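Local atomic coordinates of cadherin-23 (Mus musculus, PDB entry 5UZ8), a protein that probably mediates calcium-dependent adhesion in hearing and mechanotransduction, as a cadherin built from a row of extracellular repeats joined by calcium-binding linkers. Residues F162-N165 / D170-V173; D215-R220 / G253-L258; E268-D273 / E289-T294. All blocks are in the same frame, centred on the assembly; numbering follows the deposited sequence. Where two conformers were deposited one is given.

Overall arrangement
The three contacts follow one another along the chain, each closing before the next opens, and they sample two consecutive cadherin repeats and the linker that joins them. Contact 1 is a beta hairpin in the middle cadherin repeat of this fragment, at the edge of the sheet 115-116, 134-141, 170-173 and 162-164. Contact 2 lies with its centre about 28 Å from that of contact 1, where the loop after strand 204-214 meets calcium ions and a loop of the following repeat. Contact 3, about 27 Å further between centres, lies inside that repeat and joins its two sheets. Contacts 1 and 3 are about 54 Å apart between centres, which fits an elongated molecule.

Contact 1. Residues F162-N165 / D170-V173; sequences FAIN and DISV
Ala163 and Ser172 form a hydrogen-bonded antiparallel pair: Ser172 N donates a hydrogen bond to Ala163 O at 2.8 Å (168° at the hydrogen), and Ala163 N reaches Ser172 O at 3.0 Å. Two residues on, past the non-hydrogen-bonded pair Ile164-Ile171, Asn165 N bonds to Asp170 O at 2.8 Å, closing the hairpin at its turn end. CA-H groups add weaker support; Ile171 CA lies 3.2 Å from Ala163 O. The Asp170 carboxylate turns to Arg137 in a salt bridge, while Asn165 OD1 takes the backbone N-H groups of Asn167 and Thr168.

Phe162, Ile164, Ile171 and Val173 share one face of the sheet. With its CG1 anti to the backbone N (chi1 -167°), Ile164 carries CD1 over to Ile171 CG1 at 3.7 Å. With an alanine here CG1, CG2 and CD1 are gone, which would probably leave a gap beside Ile171 and weaken packing against Tyr153 and Leu155. Phe162 places CB 4.2 Å from Ile171 CG2, and its ring meets Tyr185 edge-to-face.

Backbone bonding thus fixes the register, while the apolar face ties this edge hairpin to the opposing sheet of the cadherin sandwich, through Tyr185 and Val209 among others.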
loop_
_atom_site.group_PDB
_atom_site.type_symbol
_atom_site.label_atom_id
_atom_site.label_comp_id
_atom_site.label_asym_id
_atom_site.label_seq_id
_atom_site.Cartn_x
_atom_site.Cartn_y
_atom_site.Cartn_z
ATOM N N PHE A 162 -11.847 2.900 4.728
ATOM C CA PHE A 162 -10.522 3.511 4.719
ATOM C C PHE A 162 -10.331 4.413 3.511
ATOM O O PHE A 162 -10.937 4.201 2.446
ATOM C CB PHE A 162 -9.447 2.429 4.675
ATOM C CG PHE A 162 -9.572 1.437 5.789
ATOM C CD1 PHE A 162 -9.107 1.752 7.045
ATOM C CD2 PHE A 162 -10.267 0.241 5.599
ATOM C CE1 PHE A 162 -9.284 0.876 8.108
ATOM C CE2 PHE A 162 -10.421 -0.645 6.643
ATOM C CZ PHE A 162 -9.926 -0.325 7.897
ATOM N N ALA A 163 -9.462 5.401 3.693
ATOM C CA ALA A 163 -9.104 6.327 2.644
ATOM C C ALA A 163 -7.620 6.603 2.709
ATOM O O ALA A 163 -6.980 6.465 3.762
ATOM C CB ALA A 163 -9.865 7.628 2.800
ATOM N N ILE A 164 -7.064 6.968 1.578
ATOM C CA ILE A 164 -5.646 7.289 1.503
ATOM C C ILE A 164 -5.472 8.701 1.017
ATOM O O ILE A 164 -6.227 9.164 0.146
ATOM C CB ILE A 164 -4.878 6.321 0.560
ATOM C CG1 ILE A 164 -3.363 6.465 0.729
ATOM C CG2 ILE A 164 -5.267 6.539 -0.905
ATOM C CD1 ILE A 164 -2.567 5.246 0.234
ATOM N N ASN A 165 -4.509 9.411 1.597
ATOM C CA ASN A 165 -4.165 10.729 1.099
ATOM C C ASN A 165 -3.284 10.572 -0.147
ATOM O O ASN A 165 -2.263 9.905 -0.108
ATOM C CB ASN A 165 -3.498 11.565 2.203
ATOM C CG ASN A 165 -3.185 12.955 1.749
ATOM O OD1 ASN A 165 -2.249 13.129 1.009
ATOM N ND2 ASN A 165 -3.987 13.986 2.188
ATOM N N ASP A 170 -0.834 8.417 3.623
ATOM C CA ASP A 170 -1.478 8.129 4.894
ATOM C C ASP A 170 -2.813 7.455 4.644
ATOM O O ASP A 170 -3.667 8.011 3.925
ATOM C CB ASP A 170 -1.753 9.384 5.697
ATOM C CG ASP A 170 -0.519 9.912 6.424
ATOM O OD1 ASP A 170 0.427 9.137 6.711
ATOM O OD2 ASP A 170 -0.499 11.108 6.699
ATOM N N ILE A 171 -2.979 6.274 5.233
ATOM C CA ILE A 171 -4.240 5.536 5.199
ATOM C C ILE A 171 -4.969 5.794 6.517
ATOM O O ILE A 171 -4.383 5.559 7.603
ATOM C CB ILE A 171 -4.006 4.051 4.965
ATOM C CG1 ILE A 171 -3.376 3.854 3.571
ATOM C CG2 ILE A 171 -5.330 3.281 5.045
ATOM C CD1 ILE A 171 -2.964 2.425 3.236
ATOM N N SER A 172 -6.206 6.283 6.402
ATOM C CA SER A 172 -6.992 6.691 7.569
ATOM C C SER A 172 -8.335 5.973 7.642
ATOM O O SER A 172 -8.829 5.446 6.657
ATOM C CB SER A 172 -7.221 8.197 7.591
ATOM O OG SER A 172 -7.932 8.645 6.448
ATOM N N VAL A 173 -8.913 5.991 8.830
ATOM C CA VAL A 173 -10.239 5.431 9.064
ATOM C C VAL A 173 -11.261 6.394 8.491
ATOM O O VAL A 173 -11.327 7.541 8.910
ATOM C CB VAL A 173 -10.528 5.255 10.556
ATOM C CG1 VAL A 173 -11.939 4.682 10.756
ATOM C CG2 VAL A 173 -9.495 4.330 11.179
#

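Contact 2. Residues D215-R220 / G253-L258; sequences DVNDCR and GSNSQL. With CA (calcium ion), chain F; CA (calcium ion), chain E; CA (calcium ion), chain G; GSH (glutathione), chain L.
The Asn255 amide meets Asp215 at its edge and Asn217 over one face: Asp215 OD2 lies in the amide plane beside ND2, and Asn217 CB stands almost straight above Asn255 CG. At the edge the contact is a hydrogen bond: Asn255 ND2 donates to Asp215 OD2 at 3.0 Å, and the bond is nearly straight. The donor, however, stands above the carboxylate plane, which is turned 49° from the amide. Over the face there is packing instead, with Asn217 CB 3.5 Å from Asn255 CG and the two amide planes only 22° apart. A water accepts a second bond from Asn255 ND2 and gives a weak one to Asp215 O.

Calcium ions organise the rest. With CG anti to the backbone N (chi1 -171°), Asn217 directs OD1 to a calcium ion at 2.3 Å; Cys219 O and Asn255 O bind the same ion, which Asp249, Asp251 and Asp299 complete. Asp215 divides its carboxylate, since OD1 binds a second calcium ion at 2.3 Å while OD2 faces Asn255. Val216 O and Asp218 OD1 share this second ion with Glu127, Glu180 and Asp251. Asp218 bridges onward: its OD2 binds a third calcium ion at 2.4 Å, where OE1 of glutathione is also a ligand at 2.4 Å.

This is the calcium-binding linker of cadherins, whose segment 215-220 has the DxNDN-like sequence Asp-Val-Asn-Asp-Cys. Oxygens that would probably repel one another, such as Asn217 OD1 and Asn255 O, are brought together by a shared cation. With calcium present, Asn255 ND2 to Asp215 OD2 is the one direct hydrogen bond between the two segments; losing the ions would probably loosen the joint and free both partners to move.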
loop_
_atom_site.group_PDB
_atom_site.type_symbol
_atom_site.label_atom_id
_atom_site.label_comp_id
_atom_site.label_asym_id
_atom_site.label_seq_id
_atom_site.Cartn_x
_atom_site.Cartn_y
_atom_site.Cartn_z
ATOM N N ASP A 215 -10.449 -6.760 19.080
ATOM C CA ASP A 215 -11.727 -6.763 19.787
ATOM C C ASP A 215 -11.747 -5.772 20.943
ATOM O O ASP A 215 -10.754 -5.629 21.670
ATOM C CB ASP A 215 -12.000 -8.152 20.328
ATOM C CG ASP A 215 -13.439 -8.373 20.704
ATOM O OD1 ASP A 215 -14.361 -7.914 19.972
ATOM O OD2 ASP A 215 -13.639 -9.048 21.749
ATOM N N VAL A 216 -12.883 -5.123 21.099
ATOM C CA VAL A 216 -13.287 -4.418 22.310
ATOM C C VAL A 216 -14.517 -5.163 22.807
ATOM O O VAL A 216 -15.295 -5.720 22.002
ATOM C CB VAL A 216 -13.660 -2.958 21.958
ATOM C CG1 VAL A 216 -14.308 -2.206 23.105
ATOM C CG2 VAL A 216 -12.403 -2.263 21.484
ATOM N N ASN A 217 -14.674 -5.232 24.119
ATOM C CA ASN A 217 -15.857 -5.892 24.651
ATOM C C ASN A 217 -17.050 -4.947 24.493
ATOM O O ASN A 217 -17.360 -4.195 25.413
ATOM C CB ASN A 217 -15.687 -6.255 26.129
ATOM C CG ASN A 217 -16.813 -7.136 26.618
ATOM O OD1 ASN A 217 -17.309 -7.979 25.864
ATOM N ND2 ASN A 217 -17.261 -6.920 27.840
ATOM N N ASP A 218 -17.699 -4.935 23.328
ATOM C CA ASP A 218 -18.821 -4.019 23.104
ATOM C C ASP A 218 -20.148 -4.738 22.885
ATOM O O ASP A 218 -21.112 -4.098 22.546
ATOM C CB ASP A 218 -18.545 -3.027 21.979
ATOM C CG ASP A 218 -18.145 -3.693 20.622
ATOM O OD1 ASP A 218 -17.821 -4.898 20.521
ATOM O OD2 ASP A 218 -18.124 -2.926 19.616
ATOM N N CYS A 219 -20.186 -6.042 23.110
ATOM C CA CYS A 219 -21.420 -6.815 22.956
ATOM C C CYS A 219 -21.785 -7.498 24.283
ATOM O O CYS A 219 -20.989 -8.224 24.871
ATOM C CB CYS A 219 -21.287 -7.810 21.831
ATOM S SG CYS A 219 -20.846 -6.945 20.303
ATOM N N ARG A 220 -23.003 -7.235 24.752
ATOM C CA ARG A 220 -23.476 -7.844 25.967
ATOM C C ARG A 220 -24.033 -9.230 25.647
ATOM O O ARG A 220 -24.516 -9.479 24.550
ATOM C CB ARG A 220 -24.519 -6.963 26.685
ATOM C CG ARG A 220 -25.893 -7.025 26.057
ATOM C CD ARG A 220 -26.839 -6.018 26.637
ATOM N NE ARG A 220 -27.132 -6.268 28.039
ATOM C CZ ARG A 220 -28.025 -5.579 28.736
ATOM N NH1 ARG A 220 -28.770 -4.649 28.147
ATOM N NH2 ARG A 220 -28.207 -5.834 30.034
ATOM N N GLY A 253 -12.868 -14.252 22.455
ATOM C CA GLY A 253 -12.038 -14.687 23.596
ATOM C C GLY A 253 -12.750 -14.475 24.932
ATOM O O GLY A 253 -13.958 -14.730 25.043
ATOM N N SER A 254 -12.012 -13.977 25.923
ATOM C CA SER A 254 -12.589 -13.737 27.244
ATOM C C SER A 254 -13.795 -12.780 27.188
ATOM O O SER A 254 -14.702 -12.898 28.007
ATOM C CB SER A 254 -11.525 -13.236 28.235
ATOM O OG SER A 254 -10.930 -12.031 27.779
ATOM N N ASN A 255 -13.839 -11.887 26.186
ATOM C CA ASN A 255 -14.959 -10.949 26.023
ATOM C C ASN A 255 -16.309 -11.613 25.699
ATOM O O ASN A 255 -17.358 -10.970 25.811
ATOM C CB ASN A 255 -14.627 -9.844 25.003
ATOM C CG ASN A 255 -13.527 -8.911 25.487
ATOM O OD1 ASN A 255 -13.298 -8.787 26.700
ATOM N ND2 ASN A 255 -12.806 -8.274 24.539
ATOM N N SER A 256 -16.257 -12.877 25.274
ATOM C CA SER A 256 -17.455 -13.670 25.023
ATOM C C SER A 256 -17.471 -14.988 25.801
ATOM O O SER A 256 -18.336 -15.835 25.562
ATOM C CB SER A 256 -17.613 -13.922 23.523
ATOM O OG SER A 256 -16.484 -14.585 22.986
ATOM N N GLN A 257 -16.607 -15.118 26.792
ATOM C CA GLN A 257 -16.654 -16.266 27.705
ATOM C C GLN A 257 -17.669 -15.998 28.814
ATOM O O GLN A 257 -17.527 -15.031 29.537
ATOM C CB GLN A 257 -15.263 -16.530 28.302
ATOM C CG GLN A 257 -14.379 -17.390 27.406
ATOM C CD GLN A 257 -15.006 -18.748 27.181
ATOM O OE1 GLN A 257 -15.126 -19.555 28.115
ATOM N NE2 GLN A 257 -15.526 -18.972 25.960
ATOM N N LEU A 258 -18.679 -16.848 28.944
ATOM C CA LEU A 258 -19.847 -16.523 29.763
ATOM C C LEU A 258 -19.924 -17.350 31.016
ATOM O O LEU A 258 -19.629 -18.559 30.996
ATOM C CB LEU A 258 -21.125 -16.758 28.957
ATOM C CG LEU A 258 -21.245 -15.984 27.655
ATOM C CD1 LEU A 258 -22.517 -16.357 26.896
ATOM C CD2 LEU A 258 -21.190 -14.492 27.924
HETATM CA CA CA F . -16.286 -6.621 20.025
HETATM CA CA CA E . -19.074 -9.439 25.429
HETATM CA CA CA G . -18.275 -4.234 17.607
HETATM N N1 GSH L . -23.592 -0.048 16.080
HETATM C CA1 GSH L . -22.521 -0.187 17.056
HETATM C C1 GSH L . -21.216 0.211 16.410
HETATM O O11 GSH L . -21.235 0.508 15.192
HETATM O O12 GSH L . -20.177 0.191 17.114
HETATM C CB1 GSH L . -22.429 -1.630 17.589
HETATM C CG1 GSH L . -22.062 -2.632 16.495
HETATM C CD1 GSH L . -21.688 -3.970 17.089
HETATM O OE1 GSH L . -20.635 -4.128 17.701
HETATM N N2 GSH L . -22.546 -4.957 16.861
HETATM C CA2 GSH L . -22.261 -6.341 17.180
HETATM C C2 GSH L . -22.390 -7.220 15.970
HETATM O O2 GSH L . -22.696 -8.391 16.120
HETATM C CB2 GSH L . -23.193 -6.797 18.304
HETATM S SG2 GSH L . -22.831 -5.829 19.778
HETATM N N3 GSH L . -22.086 -6.669 14.788
HETATM C CA3 GSH L . -22.082 -7.409 13.539
HETATM C C3 GSH L . -23.110 -6.895 12.552
HETATM O O31 GSH L . -23.240 -7.543 11.489
HETATM O O32 GSH L . -23.755 -5.842 12.800
HETATM O O HOH W 1 -10.756 -6.573 24.952
HETATM O O HOH W 2 -18.397 -1.956 16.706
#

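Contact 3. Residues E268-D273 / E289-T294; sequences EAFSVD and ERFNLT
Phe270 reaches from its strand toward Phe291 and Leu293, and its side chain can be followed outward atom by atom. At CB the chain turns so that CG stands anti to the carbonyl carbon (chi1 -60°), which sends the ring across to segment 289-294. The inner part of the ring belongs to Leu293: CG lies 3.9 Å from Leu293 CD1, and CD1 of Phe270 comes still nearer to that methyl, at 3.7 Å. The methyl sits over one face of the ring, 4.0 Å from its centroid and 25° off the normal, a CH-pi contact displaced toward the rim.

The far end of the ring belongs to Phe291. Phe270 CE1 comes 3.6 Å from Phe291 CG and stands over the centre of the Phe291 ring, while Phe270 CZ lies 3.7 Å from Phe291 CD1. Centroids 4.9 Å apart and planes at 84° define a T-shaped stack in which Phe270 supplies the edge and Phe291 the face. Ala269 adds its methyl obliquely to the far part of the Phe291 ring, with CB 3.9 Å from CE2. No hydrogen bond crosses between the two segments, so dispersion and aromatic electrostatics carry the contact.

The two segments belong to different sheets: strand 270-272 is at the edge of the sheet with 278-281 and 241-244, whereas strand 290-298 lies between 306-316 and 259-263. Phe270 thus fills the interior of this cadherin sandwich, also touching Val313 on strand 306-316, Leu262 on strand 259-263 and Leu285 in a loop.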
loop_
_atom_site.group_PDB
_atom_site.type_symbol
_atom_site.label_atom_id
_atom_site.label_comp_id
_atom_site.label_asym_id
_atom_site.label_seq_id
_atom_site.Cartn_x
_atom_site.Cartn_y
_atom_site.Cartn_z
ATOM N N GLU A 268 -32.372 -19.305 46.155
ATOM C CA GLU A 268 -32.049 -20.308 47.202
ATOM C C GLU A 268 -32.544 -21.761 46.976
ATOM O O GLU A 268 -31.966 -22.705 47.516
ATOM C CB GLU A 268 -32.509 -19.801 48.587
ATOM C CG GLU A 268 -34.038 -19.759 48.857
ATOM C CD GLU A 268 -34.857 -18.845 47.918
ATOM O OE1 GLU A 268 -34.372 -17.728 47.557
ATOM O OE2 GLU A 268 -36.004 -19.257 47.518
ATOM N N ALA A 269 -33.606 -21.932 46.187
ATOM C CA ALA A 269 -34.141 -23.257 45.885
ATOM C C ALA A 269 -33.505 -23.931 44.654
ATOM O O ALA A 269 -33.787 -25.109 44.391
ATOM C CB ALA A 269 -35.645 -23.208 45.722
ATOM N N PHE A 270 -32.701 -23.194 43.898
ATOM C CA PHE A 270 -32.073 -23.720 42.688
ATOM C C PHE A 270 -30.603 -23.333 42.618
ATOM O O PHE A 270 -30.146 -22.464 43.361
ATOM C CB PHE A 270 -32.782 -23.143 41.453
ATOM C CG PHE A 270 -34.243 -23.488 41.373
ATOM C CD1 PHE A 270 -35.184 -22.726 42.022
ATOM C CD2 PHE A 270 -34.668 -24.608 40.669
ATOM C CE1 PHE A 270 -36.516 -23.067 41.986
ATOM C CE2 PHE A 270 -36.010 -24.946 40.602
ATOM C CZ PHE A 270 -36.937 -24.176 41.261
ATOM N N SER A 271 -29.886 -23.983 41.706
ATOM C CA SER A 271 -28.492 -23.673 41.423
ATOM C C SER A 271 -28.280 -23.724 39.936
ATOM O O SER A 271 -28.938 -24.506 39.239
ATOM C CB SER A 271 -27.568 -24.694 42.077
ATOM O OG SER A 271 -27.551 -24.517 43.465
ATOM N N VAL A 272 -27.364 -22.895 39.438
ATOM C CA VAL A 272 -26.955 -23.007 38.047
ATOM C C VAL A 272 -25.449 -23.245 37.999
ATOM O O VAL A 272 -24.679 -22.598 38.735
ATOM C CB VAL A 272 -27.334 -21.783 37.201
ATOM C CG1 VAL A 272 -26.588 -20.526 37.647
ATOM C CG2 VAL A 272 -27.097 -22.061 35.726
ATOM N N ASP A 273 -25.037 -24.199 37.177
ATOM C CA ASP A 273 -23.610 -24.465 36.995
ATOM C C ASP A 273 -23.075 -23.254 36.271
ATOM O O ASP A 273 -23.564 -22.915 35.190
ATOM C CB ASP A 273 -23.408 -25.707 36.127
ATOM C CG ASP A 273 -21.926 -26.079 35.968
ATOM O OD1 ASP A 273 -21.206 -25.398 35.229
ATOM O OD2 ASP A 273 -21.469 -27.027 36.644
ATOM N N GLU A 289 -45.595 -24.570 44.944
ATOM C CA GLU A 289 -44.477 -23.621 44.720
ATOM C C GLU A 289 -44.386 -23.156 43.265
ATOM O O GLU A 289 -44.593 -23.948 42.345
ATOM C CB GLU A 289 -43.150 -24.222 45.192
ATOM C CG GLU A 289 -43.210 -24.636 46.669
ATOM C CD GLU A 289 -41.840 -24.810 47.301
ATOM O OE1 GLU A 289 -41.462 -25.955 47.619
ATOM O OE2 GLU A 289 -41.126 -23.782 47.397
ATOM N N ARG A 290 -44.088 -21.873 43.081
ATOM C CA ARG A 290 -43.907 -21.268 41.754
ATOM C C ARG A 290 -42.796 -20.231 41.859
ATOM O O ARG A 290 -42.765 -19.442 42.802
ATOM C CB ARG A 290 -45.147 -20.545 41.275
ATOM C CG ARG A 290 -46.405 -21.408 41.189
ATOM C CD ARG A 290 -47.407 -20.883 40.131
ATOM N NE ARG A 290 -47.050 -19.553 39.609
ATOM C CZ ARG A 290 -46.949 -19.206 38.314
ATOM N NH1 ARG A 290 -47.242 -20.063 37.318
ATOM N NH2 ARG A 290 -46.591 -17.957 38.004
ATOM N N PHE A 291 -41.901 -20.238 40.891
ATOM C CA PHE A 291 -40.733 -19.390 40.941
ATOM C C PHE A 291 -40.649 -18.634 39.619
ATOM O O PHE A 291 -40.938 -19.227 38.567
ATOM C CB PHE A 291 -39.493 -20.237 41.098
ATOM C CG PHE A 291 -39.507 -21.118 42.305
ATOM C CD1 PHE A 291 -40.058 -22.394 42.243
ATOM C CD2 PHE A 291 -39.013 -20.662 43.514
ATOM C CE1 PHE A 291 -40.087 -23.209 43.353
ATOM C CE2 PHE A 291 -39.013 -21.493 44.623
ATOM C CZ PHE A 291 -39.570 -22.756 44.546
ATOM N N ASN A 292 -40.311 -17.343 39.689
ATOM C CA ASN A 292 -39.851 -16.635 38.480
ATOM C C ASN A 292 -38.441 -16.150 38.774
ATOM O O ASN A 292 -38.213 -15.170 39.452
ATOM C CB ASN A 292 -40.783 -15.526 37.987
ATOM C CG ASN A 292 -40.656 -15.281 36.467
ATOM O OD1 ASN A 292 -39.948 -15.991 35.768
ATOM N ND2 ASN A 292 -41.351 -14.281 35.973
ATOM N N LEU A 293 -37.499 -16.939 38.282
ATOM C CA LEU A 293 -36.071 -16.750 38.534
ATOM C C LEU A 293 -35.510 -15.806 37.497
ATOM O O LEU A 293 -36.064 -15.694 36.371
ATOM C CB LEU A 293 -35.329 -18.067 38.425
ATOM C CG LEU A 293 -35.855 -19.204 39.305
ATOM C CD1 LEU A 293 -35.125 -20.529 39.052
ATOM C CD2 LEU A 293 -35.743 -18.789 40.743
ATOM N N THR A 294 -34.454 -15.101 37.876
ATOM C CA THR A 294 -33.714 -14.294 36.929
ATOM C C THR A 294 -32.398 -14.987 36.660
ATOM O O THR A 294 -31.646 -15.267 37.608
ATOM C CB THR A 294 -33.454 -12.894 37.492
ATOM O OG1 THR A 294 -34.704 -12.236 37.657
ATOM C CG2 THR A 294 -32.641 -12.099 36.507
#